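Local coordinates for ribokinase (Cryptococcus neoformans var. grubii serotype A, PDB 6CW5), which probably phosphorylates D-ribose at O-5, using ATP and magnesium, to give D-ribose 5-phosphate, at residues R47-A60 with I77-G89. Numbering follows the deposited sequence.
Sequences RAGGKGANQAFAVA and IWVKEMLESAGVG
Phe57 lies nearest Leu83 where helices 51-60 and 77-85 run nearly parallel, their axes 10.2 Å apart at 20°, while strand 47-49 meets the start of the second helix with Ala48 nearest Val79. The side chains that meet are apolar, though several lie against backbone N and O atoms. Ala48 CB sits among three side chains, 3.8 Å from both Val79 CG1 and Met82 SD and slightly farther from the six-membered ring of Trp78. In Trp78, CG lies between backbone N and carbonyl carbon (chi1 65°), which carries the indole out to the strand; Val79 CG2 covers the centre of one face, and Trp78 CH2 comes 3.4 Å from Ala48 N. In the first turn of helix 51-60, Ala53 O is met by Leu83 CD2 at 3.8 Å. Phe57, with CG anti to its backbone N (chi1 -161°), swings its ring across to the second helix. Its CE1 lies tightly against Ala86 CB at 3.3 Å, and Met82 O stands at the ring edge, in plane; the same oxygen accepts bonds from Ser85 OG and Ala86 N. Met318 also touches both Phe57 and Met82. Beyond the Schellman turn at Gly87, Val88 returns to the interface, CG1 toward Ala56 CB and CG2 3.6 Å from Ala60 CB. Strand 66-73 joins the helices in the chain and packs under them, as in the alpha/beta core of PfkB kinases. Gly50, at the N-cap of helix 51-60, begins the predicted ribose-binding run Gly50-Asn54, and Lys51 and Asn54 reach Asp281, predicted to be the catalytic base of this ribokinase.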
# COMPACT_ATOMS: atom_id res chain seq x y z
N ARG A 47 -7.48 27.92 -1.40
CA ARG A 47 -6.12 28.00 -1.90
C ARG A 47 -5.64 26.60 -2.23
O ARG A 47 -6.13 25.62 -1.66
CB ARG A 47 -5.18 28.65 -0.88
CG ARG A 47 -5.64 30.02 -0.39
CD ARG A 47 -4.48 30.93 -0.12
NE ARG A 47 -4.88 32.26 0.33
CZ ARG A 47 -4.96 33.31 -0.47
NH1 ARG A 47 -4.68 33.19 -1.76
NH2 ARG A 47 -5.33 34.49 0.02
N ALA A 48 -4.70 26.50 -3.18
CA ALA A 48 -4.03 25.23 -3.42
C ALA A 48 -3.24 24.82 -2.18
O ALA A 48 -2.60 25.65 -1.54
CB ALA A 48 -3.10 25.34 -4.62
N GLY A 49 -3.29 23.54 -1.85
CA GLY A 49 -2.60 23.03 -0.69
C GLY A 49 -2.29 21.54 -0.78
O GLY A 49 -2.15 20.98 -1.87
N GLY A 50 -2.20 20.90 0.40
CA GLY A 50 -1.84 19.50 0.52
C GLY A 50 -0.37 19.30 0.86
O GLY A 50 0.49 20.01 0.33
N LYS A 51 -0.06 18.36 1.75
CA LYS A 51 1.34 18.13 2.13
C LYS A 51 2.21 17.85 0.90
O LYS A 51 3.28 18.45 0.74
CB LYS A 51 1.41 16.98 3.14
CG LYS A 51 0.95 17.33 4.57
CD LYS A 51 2.03 18.01 5.39
CE LYS A 51 1.43 18.94 6.47
NZ LYS A 51 0.68 20.08 5.77
N GLY A 52 1.75 17.01 -0.02
CA GLY A 52 2.59 16.68 -1.16
C GLY A 52 2.79 17.86 -2.10
O GLY A 52 3.92 18.19 -2.48
N ALA A 53 1.70 18.53 -2.49
CA ALA A 53 1.84 19.66 -3.40
C ALA A 53 2.64 20.81 -2.78
O ALA A 53 3.46 21.44 -3.47
CB ALA A 53 0.44 20.15 -3.81
N ASN A 54 2.37 21.13 -1.51
CA ASN A 54 3.09 22.22 -0.84
C ASN A 54 4.59 21.95 -0.84
O ASN A 54 5.40 22.84 -1.13
CB ASN A 54 2.64 22.38 0.63
CG ASN A 54 1.27 23.00 0.78
OD1 ASN A 54 0.72 23.57 -0.15
ND2 ASN A 54 0.72 22.91 1.99
N GLN A 55 4.96 20.73 -0.44
CA GLN A 55 6.38 20.40 -0.34
C GLN A 55 7.02 20.31 -1.72
O GLN A 55 8.15 20.77 -1.91
CB GLN A 55 6.55 19.10 0.47
CG GLN A 55 6.24 19.35 1.94
CD GLN A 55 6.35 18.11 2.86
OE1 GLN A 55 6.95 17.09 2.52
NE2 GLN A 55 5.72 18.21 4.03
N ALA A 56 6.30 19.79 -2.72
CA ALA A 56 6.85 19.77 -4.08
C ALA A 56 7.05 21.18 -4.61
O ALA A 56 8.07 21.49 -5.25
CB ALA A 56 5.92 18.99 -5.01
N PHE A 57 6.06 22.04 -4.39
CA PHE A 57 6.15 23.44 -4.79
C PHE A 57 7.37 24.12 -4.18
O PHE A 57 8.04 24.93 -4.83
CB PHE A 57 4.87 24.15 -4.37
CG PHE A 57 4.62 25.41 -5.09
CD1 PHE A 57 4.07 25.40 -6.37
CD2 PHE A 57 4.93 26.64 -4.51
CE1 PHE A 57 3.82 26.59 -7.04
CE2 PHE A 57 4.71 27.82 -5.19
CZ PHE A 57 4.14 27.80 -6.45
N ALA A 58 7.65 23.81 -2.91
CA ALA A 58 8.80 24.41 -2.23
C ALA A 58 10.11 23.87 -2.77
O ALA A 58 11.07 24.62 -2.93
CB ALA A 58 8.70 24.19 -0.72
N VAL A 59 10.18 22.57 -3.08
CA VAL A 59 11.40 22.05 -3.70
C VAL A 59 11.66 22.81 -4.99
O VAL A 59 12.77 23.27 -5.25
CB VAL A 59 11.30 20.53 -3.95
CG1 VAL A 59 12.55 20.04 -4.71
CG2 VAL A 59 11.17 19.76 -2.64
N ALA A 60 10.61 22.97 -5.81
CA ALA A 60 10.74 23.66 -7.09
C ALA A 60 11.13 25.12 -6.90
O ALA A 60 12.00 25.64 -7.60
CB ALA A 60 9.44 23.53 -7.88
N ILE A 77 -7.64 20.49 -11.40
CA ILE A 77 -6.70 20.72 -12.50
C ILE A 77 -6.00 22.07 -12.35
O ILE A 77 -4.82 22.20 -12.68
CB ILE A 77 -7.44 20.58 -13.84
CG1 ILE A 77 -7.73 19.10 -14.11
CG2 ILE A 77 -6.63 21.18 -14.99
CD1 ILE A 77 -8.83 18.88 -15.17
N TRP A 78 -6.69 23.07 -11.78
CA TRP A 78 -6.04 24.37 -11.59
C TRP A 78 -4.86 24.29 -10.62
O TRP A 78 -3.91 25.07 -10.74
CB TRP A 78 -7.08 25.41 -11.11
CG TRP A 78 -7.67 25.11 -9.75
CD1 TRP A 78 -8.74 24.32 -9.47
CD2 TRP A 78 -7.21 25.62 -8.48
NE1 TRP A 78 -8.98 24.30 -8.12
CE2 TRP A 78 -8.06 25.10 -7.49
CE3 TRP A 78 -6.18 26.48 -8.10
CZ2 TRP A 78 -7.90 25.39 -6.13
CZ3 TRP A 78 -6.03 26.78 -6.75
CH2 TRP A 78 -6.89 26.24 -5.79
N VAL A 79 -4.88 23.34 -9.69
CA VAL A 79 -3.72 23.11 -8.83
C VAL A 79 -2.61 22.42 -9.61
O VAL A 79 -1.43 22.76 -9.47
CB VAL A 79 -4.12 22.30 -7.59
CG1 VAL A 79 -2.91 22.13 -6.64
CG2 VAL A 79 -5.31 22.95 -6.86
N LYS A 80 -2.97 21.42 -10.42
CA LYS A 80 -1.99 20.79 -11.30
C LYS A 80 -1.32 21.82 -12.20
O LYS A 80 -0.10 21.77 -12.44
CB LYS A 80 -2.66 19.70 -12.13
CG LYS A 80 -1.71 18.88 -13.04
CD LYS A 80 -2.43 17.69 -13.67
CE LYS A 80 -1.60 17.07 -14.81
NZ LYS A 80 -1.49 17.95 -15.98
N GLU A 81 -2.09 22.79 -12.69
CA GLU A 81 -1.51 23.81 -13.57
C GLU A 81 -0.60 24.76 -12.81
O GLU A 81 0.40 25.24 -13.37
CB GLU A 81 -2.63 24.57 -14.27
CG GLU A 81 -3.50 23.64 -15.08
CD GLU A 81 -4.62 24.36 -15.79
OE1 GLU A 81 -5.11 25.38 -15.25
OE2 GLU A 81 -4.99 23.91 -16.89
N MET A 82 -0.92 25.07 -11.55
CA MET A 82 -0.02 25.87 -10.72
C MET A 82 1.29 25.14 -10.49
O MET A 82 2.37 25.73 -10.59
CB MET A 82 -0.67 26.19 -9.37
CG MET A 82 -1.78 27.20 -9.38
SD MET A 82 -2.33 27.52 -7.68
CE MET A 82 -0.80 28.08 -6.93
N LEU A 83 1.20 23.86 -10.14
CA LEU A 83 2.41 23.06 -9.94
C LEU A 83 3.26 23.07 -11.20
O LEU A 83 4.48 23.30 -11.14
CB LEU A 83 2.01 21.63 -9.56
CG LEU A 83 1.46 21.43 -8.16
CD1 LEU A 83 0.68 20.11 -8.10
CD2 LEU A 83 2.61 21.46 -7.13
N GLU A 84 2.64 22.85 -12.36
CA GLU A 84 3.40 22.85 -13.60
C GLU A 84 4.04 24.20 -13.87
O GLU A 84 5.18 24.28 -14.35
CB GLU A 84 2.50 22.43 -14.76
CG GLU A 84 2.06 20.97 -14.64
CD GLU A 84 0.85 20.61 -15.47
OE1 GLU A 84 0.18 21.53 -15.98
OE2 GLU A 84 0.56 19.40 -15.61
N SER A 85 3.33 25.30 -13.56
CA SER A 85 3.93 26.60 -13.84
C SER A 85 5.12 26.87 -12.94
O SER A 85 5.98 27.68 -13.28
CB SER A 85 2.90 27.72 -13.73
OG SER A 85 2.60 27.99 -12.37
N ALA A 86 5.21 26.19 -11.80
CA ALA A 86 6.37 26.34 -10.93
C ALA A 86 7.53 25.41 -11.29
O ALA A 86 8.60 25.52 -10.69
CB ALA A 86 5.98 26.12 -9.47
N GLY A 87 7.34 24.50 -12.24
CA GLY A 87 8.39 23.58 -12.63
C GLY A 87 8.26 22.18 -12.04
O GLY A 87 9.14 21.35 -12.30
N VAL A 88 7.20 21.91 -11.28
CA VAL A 88 6.98 20.59 -10.71
C VAL A 88 6.51 19.64 -11.80
O VAL A 88 5.54 19.94 -12.52
CB VAL A 88 5.96 20.66 -9.57
CG1 VAL A 88 5.68 19.27 -8.99
CG2 VAL A 88 6.45 21.61 -8.49
N GLY A 89 7.17 18.50 -11.93
CA GLY A 89 6.74 17.52 -12.91
C GLY A 89 5.47 16.82 -12.46
O GLY A 89 5.31 16.47 -11.29